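Local coordinates for protein beta-glucoside phosphorylase BglX (Unidentified, PDB 5VQE) that probably cleaves beta-glucosides with phosphate as the attacking group, acting as a phosphorylase within glycoside hydrolase family 3, at residues Ala90-Arg95 / Thr144-Ile149; Ser112-Ala117 / Thr160-Tyr165; Glu126-Val131 / Lys177-Gly182; Thr190-Phe195 / Arg225-Leu230. All coordinates share one frame; numbering follows the deposited sequence.

Contact 1 of 4, residues Ala90-Arg95 / Thr144-Ile149; sequences ACNLER and TYEPII. With G2F (2-deoxy-2-fluoro-alpha-D-glucopyranose), chain B.
Cys91 and Thr144 face each other as a parallel pair where strands 88-91 and 143-144 end, at the C-terminal rim of the TIM-barrel-type domain of family 3. Past this pair, Tyr145 N donates to Cys91 O (3.1 Å, 166° at the hydrogen), and Thr144 CA brings a weaker CA-H...O contact to the same oxygen. Both chains then leave strand geometry through inverse gamma turns, centred on Asn92, Leu93 and Tyr145. With CG beside its backbone N (chi1 -75°), the Tyr145 ring is laid against Ala90, whose CB stands over one face, 3.8 Å from the ring centroid and displaced toward CZ. This CH-pi contact backs a ring that, together with Asn92, lines the pocket of the fluoroglucose. Glu146 CG lies 3.3 Å from Leu93 O; the bend at chi2 (-77°) then turns the carboxylate so that Glu146 OE2 is 3.6 Å from Glu94 CB. The two carboxylates, nearly perpendicular, approach to 4.3 Å between Glu94 OE2 and Glu146 OE1; salt bridges to Arg163 from Glu94 and to Lys193 from Glu146 would offset that repulsion. One water spans the pair, donating to Glu94 OE2 and to Glu146 OE2 at 2.7 Å each.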
# COMPACT_ATOMS: atom_id res chain seq x y z
N ALA A 90 7.66 -8.77 -8.36
CA ALA A 90 6.64 -8.01 -7.66
C ALA A 90 7.15 -6.63 -7.24
O ALA A 90 8.35 -6.38 -7.18
CB ALA A 90 6.15 -8.77 -6.43
N CYS A 91 6.20 -5.75 -6.95
CA CYS A 91 6.49 -4.40 -6.47
C CYS A 91 5.26 -3.87 -5.74
O CYS A 91 4.12 -4.16 -6.14
CB CYS A 91 6.88 -3.48 -7.64
SG CYS A 91 7.75 -1.95 -7.17
N ASN A 92 5.49 -3.09 -4.68
CA ASN A 92 4.42 -2.40 -3.95
C ASN A 92 4.06 -1.10 -4.68
O ASN A 92 4.30 0.01 -4.19
CB ASN A 92 4.84 -2.09 -2.51
CG ASN A 92 4.89 -3.32 -1.62
OD1 ASN A 92 5.91 -3.59 -0.95
ND2 ASN A 92 3.79 -4.03 -1.56
N LEU A 93 3.46 -1.24 -5.86
CA LEU A 93 3.08 -0.08 -6.67
C LEU A 93 1.71 0.42 -6.20
O LEU A 93 0.67 0.17 -6.81
CB LEU A 93 3.09 -0.43 -8.14
CG LEU A 93 4.46 -0.79 -8.71
CD1 LEU A 93 4.30 -1.75 -9.87
CD2 LEU A 93 5.21 0.47 -9.14
N GLU A 94 1.74 1.17 -5.10
CA GLU A 94 0.54 1.56 -4.36
C GLU A 94 -0.07 2.87 -4.87
O GLU A 94 -1.29 3.01 -4.87
CB GLU A 94 0.90 1.69 -2.88
CG GLU A 94 -0.25 2.01 -1.95
CD GLU A 94 0.24 2.23 -0.53
OE1 GLU A 94 0.52 3.40 -0.17
OE2 GLU A 94 0.39 1.23 0.20
N ARG A 95 0.77 3.82 -5.29
CA ARG A 95 0.34 5.19 -5.55
C ARG A 95 0.73 5.66 -6.95
O ARG A 95 0.71 6.88 -7.22
CB ARG A 95 0.92 6.13 -4.50
CG ARG A 95 0.66 5.63 -3.11
CD ARG A 95 0.98 6.66 -2.05
NE ARG A 95 0.72 6.10 -0.73
CZ ARG A 95 0.62 6.80 0.38
NH1 ARG A 95 0.76 8.13 0.36
NH2 ARG A 95 0.38 6.17 1.52
N THR A 144 1.87 -6.65 -9.08
CA THR A 144 1.74 -5.57 -8.11
C THR A 144 1.02 -6.10 -6.88
O THR A 144 -0.01 -6.78 -7.01
CB THR A 144 1.02 -4.35 -8.67
OG1 THR A 144 1.06 -3.30 -7.69
CG2 THR A 144 -0.43 -4.63 -9.03
N TYR A 145 1.59 -5.85 -5.71
CA TYR A 145 1.01 -6.27 -4.45
C TYR A 145 -0.11 -5.31 -4.05
O TYR A 145 -0.08 -4.72 -2.97
CB TYR A 145 2.07 -6.32 -3.35
CG TYR A 145 3.05 -7.48 -3.39
CD1 TYR A 145 2.69 -8.72 -3.91
CD2 TYR A 145 4.32 -7.33 -2.86
CE1 TYR A 145 3.58 -9.77 -3.90
CE2 TYR A 145 5.22 -8.39 -2.84
CZ TYR A 145 4.84 -9.60 -3.36
OH TYR A 145 5.76 -10.64 -3.34
N GLU A 146 -1.07 -5.12 -4.95
CA GLU A 146 -2.18 -4.19 -4.76
C GLU A 146 -3.35 -4.69 -5.58
O GLU A 146 -3.15 -5.43 -6.55
CB GLU A 146 -1.80 -2.77 -5.21
CG GLU A 146 -0.38 -2.31 -4.88
CD GLU A 146 -0.16 -1.90 -3.43
OE1 GLU A 146 -1.15 -1.60 -2.72
OE2 GLU A 146 1.02 -1.88 -3.01
N PRO A 147 -4.58 -4.27 -5.27
CA PRO A 147 -5.02 -3.20 -4.36
C PRO A 147 -5.32 -3.61 -2.93
O PRO A 147 -5.65 -4.75 -2.61
CB PRO A 147 -6.31 -2.73 -5.02
CG PRO A 147 -6.90 -4.00 -5.54
CD PRO A 147 -5.72 -4.82 -6.03
N ILE A 148 -5.19 -2.62 -2.07
CA ILE A 148 -5.56 -2.73 -0.67
C ILE A 148 -7.07 -2.60 -0.55
O ILE A 148 -7.64 -1.58 -0.94
CB ILE A 148 -4.85 -1.66 0.17
CG1 ILE A 148 -3.35 -1.98 0.21
CG2 ILE A 148 -5.42 -1.59 1.59
CD1 ILE A 148 -2.50 -0.86 0.74
N ILE A 149 -7.71 -3.64 -0.03
CA ILE A 149 -9.15 -3.63 0.16
C ILE A 149 -9.46 -3.75 1.65
O ILE A 149 -10.53 -4.23 2.03
CB ILE A 149 -9.84 -4.74 -0.66
CG1 ILE A 149 -9.25 -6.12 -0.33
CG2 ILE A 149 -9.73 -4.43 -2.14
CD1 ILE A 149 -10.04 -7.27 -0.95
C1 G2F B . 3.70 -6.95 4.08
C2 G2F B . 2.75 -5.71 3.95
C3 G2F B . 2.19 -5.69 2.49
C4 G2F B . 3.39 -5.71 1.49
C5 G2F B . 4.25 -6.98 1.78
C6 G2F B . 5.53 -7.02 0.85
O3 G2F B . 1.54 -4.46 2.30
O4 G2F B . 2.86 -5.86 0.21
O5 G2F B . 4.73 -6.90 3.12
O6 G2F B . 6.20 -5.79 0.97
F2 G2F B . 1.72 -5.82 4.81
O HOH W 1 1.44 -1.15 -0.44
O HOH W 2 -2.77 0.71 -4.71

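Contact 2 of 4, residues Ser112-Ala117 / Thr160-Tyr165; sequences SPMGVA and TNVRTY
Ser112 rests its CB 3.6 Å from Val162 O while capping helix 113-119. Its OG, placed between the backbone N and the carbonyl carbon (chi1 66°), accepts from Gly115 N at 3.2 Å, the geometry of an N-cap; the same hydroxyl is also bonded to Tyr530 O. Pro113 follows with its ring pressed on the loop backbone, CD meeting Val162 O and CG meeting Arg163 O. Its CB also makes an off-centre CH-pi contact with Tyr165, 4.1 Å from the ring centroid. Met114 supplies the hydrogen bond between the segments, from its N to Val162 O (3.1 Å, 153° at the hydrogen). The methionine chain, extended as far as SD, bends about CG-SD (chi3 -76°) and sets Met114 CE 3.3 Å from Asn161 O, a carbonyl that also accepts from Thr164 N and Thr164 OG1. Val116 CG1 lies beside Tyr165 CE1, and Ala117 CB ends the walk 3.4 Å from Tyr165 O, near the plane of that ring at its edge. Most of these contacts fall on loop carbonyls, so the first helical turn holds the backbone of 160-165; the Arg163 side chain starts away from the helix, and its guanidinium salt-bridges Glu94 and donates from NH2 to O3 of the bound sugar.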
# COMPACT_ATOMS: atom_id res chain seq x y z
N SER A 112 -2.29 8.92 -3.13
CA SER A 112 -2.67 7.84 -2.23
C SER A 112 -4.01 7.26 -2.70
O SER A 112 -4.78 7.94 -3.37
CB SER A 112 -2.79 8.34 -0.79
OG SER A 112 -3.86 9.28 -0.67
N PRO A 113 -4.29 6.00 -2.35
CA PRO A 113 -5.62 5.46 -2.69
C PRO A 113 -6.77 6.26 -2.11
O PRO A 113 -7.82 6.40 -2.76
CB PRO A 113 -5.56 4.04 -2.11
CG PRO A 113 -4.11 3.68 -2.18
CD PRO A 113 -3.37 4.96 -1.87
N MET A 114 -6.61 6.81 -0.90
CA MET A 114 -7.71 7.55 -0.31
C MET A 114 -7.97 8.84 -1.07
O MET A 114 -9.12 9.24 -1.24
CB MET A 114 -7.44 7.84 1.16
CG MET A 114 -8.63 8.51 1.82
SD MET A 114 -8.41 8.82 3.57
CE MET A 114 -8.65 7.16 4.22
N GLY A 115 -6.91 9.49 -1.56
CA GLY A 115 -7.10 10.64 -2.42
C GLY A 115 -7.89 10.29 -3.66
O GLY A 115 -8.80 11.02 -4.06
N VAL A 116 -7.54 9.18 -4.30
CA VAL A 116 -8.34 8.65 -5.40
C VAL A 116 -9.79 8.44 -4.96
O VAL A 116 -10.73 8.77 -5.70
CB VAL A 116 -7.72 7.34 -5.91
CG1 VAL A 116 -8.67 6.61 -6.86
CG2 VAL A 116 -6.38 7.65 -6.58
N ALA A 117 -9.99 7.87 -3.77
CA ALA A 117 -11.35 7.61 -3.31
C ALA A 117 -12.13 8.90 -3.11
O ALA A 117 -13.34 8.94 -3.33
CB ALA A 117 -11.32 6.83 -2.00
N THR A 160 -3.40 1.48 7.94
CA THR A 160 -4.45 1.55 6.93
C THR A 160 -4.53 2.98 6.40
O THR A 160 -3.71 3.37 5.57
CB THR A 160 -5.77 1.07 7.52
OG1 THR A 160 -6.00 1.69 8.80
CG2 THR A 160 -5.74 -0.46 7.71
N ASN A 161 -5.47 3.77 6.90
CA ASN A 161 -5.45 5.23 6.70
C ASN A 161 -5.47 5.52 5.20
O ASN A 161 -6.29 4.93 4.48
CB ASN A 161 -4.26 5.79 7.47
CG ASN A 161 -4.38 7.27 7.75
OD1 ASN A 161 -3.79 8.11 7.06
ND2 ASN A 161 -5.17 7.60 8.77
N VAL A 162 -4.58 6.37 4.69
CA VAL A 162 -4.64 6.76 3.29
C VAL A 162 -4.28 5.64 2.33
O VAL A 162 -4.44 5.82 1.12
CB VAL A 162 -3.73 7.97 2.99
CG1 VAL A 162 -4.20 9.19 3.76
CG2 VAL A 162 -2.27 7.66 3.30
N ARG A 163 -3.79 4.50 2.82
CA ARG A 163 -3.53 3.37 1.93
C ARG A 163 -4.82 2.70 1.47
O ARG A 163 -4.77 1.87 0.55
CB ARG A 163 -2.63 2.35 2.61
CG ARG A 163 -1.22 2.86 2.94
CD ARG A 163 -0.45 1.83 3.74
NE ARG A 163 0.06 0.74 2.92
CZ ARG A 163 0.37 -0.47 3.38
NH1 ARG A 163 0.21 -0.75 4.68
NH2 ARG A 163 0.82 -1.40 2.56
N THR A 164 -5.95 3.01 2.10
CA THR A 164 -7.24 2.44 1.76
C THR A 164 -8.04 3.41 0.90
O THR A 164 -7.71 4.60 0.77
CB THR A 164 -8.06 2.11 3.01
OG1 THR A 164 -8.60 3.31 3.57
CG2 THR A 164 -7.22 1.40 4.06
N TYR A 165 -9.12 2.89 0.32
CA TYR A 165 -10.13 3.69 -0.35
C TYR A 165 -11.19 4.18 0.63
O TYR A 165 -12.32 4.50 0.22
CB TYR A 165 -10.77 2.90 -1.49
CG TYR A 165 -9.79 2.54 -2.58
CD1 TYR A 165 -9.17 3.53 -3.34
CD2 TYR A 165 -9.48 1.22 -2.86
CE1 TYR A 165 -8.27 3.21 -4.33
CE2 TYR A 165 -8.58 0.89 -3.85
CZ TYR A 165 -7.97 1.89 -4.58
OH TYR A 165 -7.07 1.56 -5.56

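Contact 3 of 4, residues Glu126-Val131 / Lys177-Gly182; sequences EHLGEV and KAYCRG
Ala178 opens the interface with its carbonyl: Glu126 CA lies 3.3 Å from Ala178 O in a CA-H...O contact. These are neighbouring helices of the outer layer of the TIM-barrel-type domain; their segment axes pass 6.5 Å apart, a closeness that Gly129 and Gly182 permit, and cross at -37°, running broadly the same way. Ala178 CB packs 3.7 Å from Glu126 N. Tyr179 comes next, with CG anti to its backbone N (chi1 177°), and this swings the ring alongside helix 122-138. Gly129 CA stands over one face of the ring, 4.0 Å from its centroid, as a CH-pi donor, while Leu128 CD2 meets the ring edge at Tyr179 CD2. Arg181 turns back at chi3, so that Ala178 CA lies over one face of the guanidinium and Glu126 OE1 meets its edge in plane. Glu126 OE1 to Arg181 NE is 3.8 Å, a long salt bridge, and the carboxylate is turned nearly perpendicular to the guanidinium; Glu122 is a second partner of Arg181. Replacing Glu126 by an alanine would probably leave this side of Arg181 without its charge mate and uncover Gly182 N where the Glu126 CG methylene packs. Gly182 closes the walk: its CA is 3.7 Å from Glu126 O and also from Glu130 CG, and a beta carbon on it would run into Glu126 O and Glu130 N. The paired helices precede and follow strand 143-144 in the chain: Tyr179 OH bonds to Leu93 O, in the turn after strand 88-91, and to Thr144 OG1 at the end of strand 143-144, Glu130 reaches Lys185 and Trp186, and Val131 lies against helix 378-391.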
# COMPACT_ATOMS: atom_id res chain seq x y z
N GLU A 126 -8.91 3.52 -11.94
CA GLU A 126 -8.44 2.87 -13.17
C GLU A 126 -7.17 3.53 -13.66
O GLU A 126 -6.21 2.85 -14.05
CB GLU A 126 -9.53 2.91 -14.24
CG GLU A 126 -9.20 2.06 -15.46
CD GLU A 126 -10.40 1.86 -16.37
OE1 GLU A 126 -11.49 2.37 -16.05
OE2 GLU A 126 -10.25 1.18 -17.41
N HIS A 127 -7.13 4.87 -13.65
CA HIS A 127 -5.93 5.58 -14.06
C HIS A 127 -4.77 5.29 -13.13
O HIS A 127 -3.64 5.07 -13.58
CB HIS A 127 -6.21 7.08 -14.13
CG HIS A 127 -7.16 7.46 -15.22
ND1 HIS A 127 -7.81 8.67 -15.26
CD2 HIS A 127 -7.56 6.78 -16.31
CE1 HIS A 127 -8.58 8.72 -16.32
NE2 HIS A 127 -8.45 7.59 -16.99
N LEU A 128 -5.01 5.27 -11.82
CA LEU A 128 -3.97 4.89 -10.87
C LEU A 128 -3.38 3.53 -11.23
O LEU A 128 -2.16 3.36 -11.28
CB LEU A 128 -4.52 4.86 -9.45
CG LEU A 128 -3.53 4.37 -8.38
CD1 LEU A 128 -2.37 5.34 -8.27
CD2 LEU A 128 -4.25 4.21 -7.06
N GLY A 129 -4.25 2.54 -11.46
CA GLY A 129 -3.77 1.22 -11.81
C GLY A 129 -2.97 1.21 -13.10
O GLY A 129 -1.95 0.52 -13.21
N GLU A 130 -3.43 1.97 -14.11
CA GLU A 130 -2.68 2.06 -15.35
C GLU A 130 -1.28 2.61 -15.12
O GLU A 130 -0.30 2.09 -15.67
CB GLU A 130 -3.43 2.94 -16.37
CG GLU A 130 -4.59 2.25 -17.03
CD GLU A 130 -4.85 2.74 -18.45
OE1 GLU A 130 -3.90 2.76 -19.26
OE2 GLU A 130 -6.00 3.09 -18.76
N VAL A 131 -1.14 3.67 -14.32
CA VAL A 131 0.19 4.22 -14.09
C VAL A 131 1.07 3.19 -13.40
O VAL A 131 2.23 2.98 -13.77
CB VAL A 131 0.12 5.52 -13.27
CG1 VAL A 131 1.53 6.04 -12.98
CG2 VAL A 131 -0.68 6.57 -14.01
N LYS A 177 -11.85 -2.72 -7.99
CA LYS A 177 -12.09 -3.36 -9.28
C LYS A 177 -11.51 -2.52 -10.42
O LYS A 177 -10.95 -3.06 -11.38
CB LYS A 177 -13.58 -3.57 -9.51
CG LYS A 177 -14.22 -4.68 -8.70
CD LYS A 177 -15.68 -4.81 -9.15
CE LYS A 177 -16.46 -5.86 -8.41
NZ LYS A 177 -17.89 -5.85 -8.86
N ALA A 178 -11.67 -1.20 -10.33
CA ALA A 178 -11.13 -0.30 -11.34
C ALA A 178 -9.61 -0.30 -11.35
O ALA A 178 -8.99 -0.30 -12.42
CB ALA A 178 -11.65 1.12 -11.11
N TYR A 179 -8.98 -0.27 -10.17
CA TYR A 179 -7.53 -0.40 -10.11
C TYR A 179 -7.09 -1.65 -10.84
O TYR A 179 -6.16 -1.62 -11.67
CB TYR A 179 -7.05 -0.41 -8.65
CG TYR A 179 -5.55 -0.61 -8.49
CD1 TYR A 179 -4.99 -1.89 -8.53
CD2 TYR A 179 -4.69 0.47 -8.28
CE1 TYR A 179 -3.62 -2.09 -8.38
CE2 TYR A 179 -3.31 0.27 -8.14
CZ TYR A 179 -2.79 -1.01 -8.19
OH TYR A 179 -1.44 -1.24 -8.05
N CYS A 180 -7.76 -2.77 -10.58
CA CYS A 180 -7.40 -4.02 -11.24
C CYS A 180 -7.62 -3.93 -12.74
O CYS A 180 -6.83 -4.49 -13.52
CB CYS A 180 -8.21 -5.18 -10.66
SG CYS A 180 -7.79 -5.59 -8.94
N ARG A 181 -8.68 -3.25 -13.18
CA ARG A 181 -8.87 -3.09 -14.62
C ARG A 181 -7.68 -2.40 -15.25
O ARG A 181 -7.20 -2.82 -16.32
CB ARG A 181 -10.15 -2.30 -14.92
CG ARG A 181 -11.42 -3.12 -14.85
CD ARG A 181 -12.57 -2.43 -15.61
NE ARG A 181 -12.86 -1.08 -15.12
CZ ARG A 181 -13.59 -0.82 -14.04
NH1 ARG A 181 -14.09 -1.81 -13.31
NH2 ARG A 181 -13.81 0.44 -13.68
N GLY A 182 -7.18 -1.34 -14.61
CA GLY A 182 -6.03 -0.63 -15.14
C GLY A 182 -4.79 -1.49 -15.21
O GLY A 182 -3.99 -1.37 -16.14

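Contact 4 of 4, residues Thr190-Phe195 / Arg225-Leu230; sequences TTIKHF and RIYQAL. With G2F (2-deoxy-2-fluoro-alpha-D-glucopyranose), chain B.
Ile192 on its strand and Tyr227 on helix 216-232 bring together two parts of a beta-alpha-beta crossover, the helix lying in the connection from strand 191-195 to the parallel strand 237-244 of the barrel. Their short segments run antiparallel (177°), 10.2 Å between axes. The apolar contacts divide between the branches of Ile192. Because CG1 sits between the backbone N and the carbonyl carbon, CD1 is sent to Tyr227 CD2 (3.8 Å), while CG2 turns to Leu230 CB (3.9 Å). The aromatic contact is T-shaped: Phe195 presents its edge to the face of Tyr227, with centroids 5.3 Å apart, planes at 80° and Phe195 CD2 over the middle of the tyrosine ring. The close polar approach is of another kind, since Tyr227 OH lies 3.0 Å from Phe195 N at an angle too poor for a hydrogen bond, against the backbone just beyond the cis peptide of His194. With an alanine at Tyr227, the Phe195 edge would probably lose the face it meets and a gap would open between Ile192 CD1 and the backbone of His194. The side chains of Lys193 and His194 leave the strand on the side away from the helix, and their ends hold the sugar. Lys193 NZ, also bound to Glu146 and Tyr145 O, donates to O3 and O4 of G2F at 3.0 Å each. The Lys193 CG methylene covers the centre of one His194 face, and the ring's ND1 is bonded to Asp150. At the other nitrogen, His194 NE2 lies 2.8 Å from G2F O3, in a bond of 168°.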
# COMPACT_ATOMS: atom_id res chain seq x y z
N THR A 190 -2.50 -8.67 -10.11
CA THR A 190 -2.86 -7.91 -8.92
C THR A 190 -3.00 -8.81 -7.70
O THR A 190 -3.10 -10.04 -7.81
CB THR A 190 -4.18 -7.14 -9.12
OG1 THR A 190 -5.27 -8.06 -9.19
CG2 THR A 190 -4.12 -6.29 -10.38
N THR A 191 -2.99 -8.17 -6.53
CA THR A 191 -2.97 -8.83 -5.23
C THR A 191 -3.94 -8.10 -4.32
O THR A 191 -3.67 -6.96 -3.93
CB THR A 191 -1.58 -8.78 -4.61
OG1 THR A 191 -0.60 -9.17 -5.58
CG2 THR A 191 -1.48 -9.71 -3.38
N ILE A 192 -5.04 -8.74 -3.93
CA ILE A 192 -5.90 -8.14 -2.92
C ILE A 192 -5.33 -8.44 -1.53
O ILE A 192 -4.95 -9.59 -1.24
CB ILE A 192 -7.35 -8.63 -3.06
CG1 ILE A 192 -7.45 -10.16 -3.12
CG2 ILE A 192 -7.99 -7.97 -4.28
CD1 ILE A 192 -8.90 -10.67 -3.20
N LYS A 193 -5.24 -7.41 -0.70
CA LYS A 193 -4.64 -7.47 0.63
C LYS A 193 -5.37 -6.48 1.52
O LYS A 193 -6.03 -5.57 1.03
CB LYS A 193 -3.13 -7.18 0.57
CG LYS A 193 -2.76 -5.75 0.17
CD LYS A 193 -1.25 -5.60 -0.02
CE LYS A 193 -0.82 -4.15 -0.15
NZ LYS A 193 0.62 -3.98 -0.51
N HIS A 194 -5.28 -6.64 2.85
CA HIS A 194 -4.53 -7.66 3.59
C HIS A 194 -5.50 -8.63 4.27
O HIS A 194 -6.20 -8.25 5.20
CB HIS A 194 -3.65 -7.00 4.66
CG HIS A 194 -2.70 -5.97 4.13
ND1 HIS A 194 -3.05 -4.64 4.00
CD2 HIS A 194 -1.41 -6.06 3.73
CE1 HIS A 194 -2.01 -3.96 3.53
NE2 HIS A 194 -1.01 -4.80 3.36
N PHE A 195 -5.56 -9.86 3.81
CA PHE A 195 -6.56 -10.79 4.30
C PHE A 195 -6.14 -11.34 5.66
O PHE A 195 -4.97 -11.67 5.87
CB PHE A 195 -6.72 -11.93 3.29
CG PHE A 195 -7.59 -13.06 3.76
CD1 PHE A 195 -7.03 -14.18 4.34
CD2 PHE A 195 -8.96 -13.03 3.56
CE1 PHE A 195 -7.82 -15.23 4.76
CE2 PHE A 195 -9.76 -14.08 3.99
CZ PHE A 195 -9.18 -15.18 4.59
N ARG A 225 -17.83 -9.59 2.15
CA ARG A 225 -18.49 -9.07 0.96
C ARG A 225 -17.48 -8.51 -0.03
O ARG A 225 -17.60 -8.72 -1.24
CB ARG A 225 -19.49 -8.00 1.35
CG ARG A 225 -20.28 -7.41 0.19
CD ARG A 225 -21.26 -6.37 0.70
NE ARG A 225 -21.91 -5.64 -0.39
CZ ARG A 225 -22.99 -6.06 -1.04
NH1 ARG A 225 -23.55 -7.22 -0.74
NH2 ARG A 225 -23.50 -5.33 -2.02
N ILE A 226 -16.47 -7.79 0.46
CA ILE A 226 -15.46 -7.20 -0.42
C ILE A 226 -14.60 -8.28 -1.05
O ILE A 226 -14.39 -8.30 -2.27
CB ILE A 226 -14.60 -6.18 0.36
CG1 ILE A 226 -15.48 -5.05 0.91
CG2 ILE A 226 -13.50 -5.62 -0.52
CD1 ILE A 226 -14.75 -4.13 1.84
N TYR A 227 -14.07 -9.19 -0.23
CA TYR A 227 -13.25 -10.26 -0.79
C TYR A 227 -14.02 -11.06 -1.83
O TYR A 227 -13.50 -11.33 -2.92
CB TYR A 227 -12.72 -11.15 0.34
CG TYR A 227 -11.46 -10.55 0.92
CD1 TYR A 227 -11.51 -9.71 2.02
CD2 TYR A 227 -10.23 -10.78 0.31
CE1 TYR A 227 -10.36 -9.13 2.52
CE2 TYR A 227 -9.07 -10.20 0.80
CZ TYR A 227 -9.15 -9.38 1.90
OH TYR A 227 -8.00 -8.80 2.37
N GLN A 228 -15.28 -11.41 -1.54
CA GLN A 228 -16.08 -12.13 -2.53
C GLN A 228 -16.20 -11.35 -3.83
O GLN A 228 -16.09 -11.93 -4.92
CB GLN A 228 -17.46 -12.45 -1.96
CG GLN A 228 -17.45 -13.59 -0.94
CD GLN A 228 -18.83 -13.89 -0.38
OE1 GLN A 228 -19.46 -13.05 0.25
NE2 GLN A 228 -19.31 -15.10 -0.63
N ALA A 229 -16.39 -10.03 -3.75
CA ALA A 229 -16.58 -9.24 -4.96
C ALA A 229 -15.32 -9.19 -5.82
O ALA A 229 -15.41 -9.26 -7.05
CB ALA A 229 -17.01 -7.82 -4.59
N LEU A 230 -14.15 -9.05 -5.19
CA LEU A 230 -12.91 -9.01 -5.96
C LEU A 230 -12.53 -10.40 -6.48
O LEU A 230 -11.95 -10.52 -7.56
CB LEU A 230 -11.78 -8.43 -5.10
CG LEU A 230 -11.66 -6.90 -5.14
CD1 LEU A 230 -11.18 -6.43 -6.51
CD2 LEU A 230 -12.98 -6.24 -4.80
C1 G2F B . 3.70 -6.95 4.08
C2 G2F B . 2.75 -5.71 3.95
C3 G2F B . 2.19 -5.69 2.49
C4 G2F B . 3.39 -5.71 1.49
C5 G2F B . 4.25 -6.98 1.78
C6 G2F B . 5.53 -7.02 0.85
O3 G2F B . 1.54 -4.46 2.30
O4 G2F B . 2.86 -5.86 0.21
O5 G2F B . 4.73 -6.90 3.12
O6 G2F B . 6.20 -5.79 0.97
F2 G2F B . 1.72 -5.82 4.81

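Overall arrangement
All four contacts are buried within the family 3 N-terminal domain, but at different distances from the chain centre: the centre of contact 1 lies about 6 Å from it, contact 2 about 9 Å, and contacts 3 and 4 about 14 Å. Contact 1 touches each of the others, by a salt bridge to contact 2, a hydroxyl bond to contact 3 and strand pairing to contact 4. Helix 169-184 of contact 3 follows the loop shared by contacts 1 and 2. Polar groups and water gather in contact 1; contact 2 joins mainly through backbone carbonyls. Contact 3 combines close glycine packing with a charged, partly exposed edge, whereas contact 4 is apolar, aromatic and wholly buried. Contacts 1, 2 and 4 contribute to the sugar pocket.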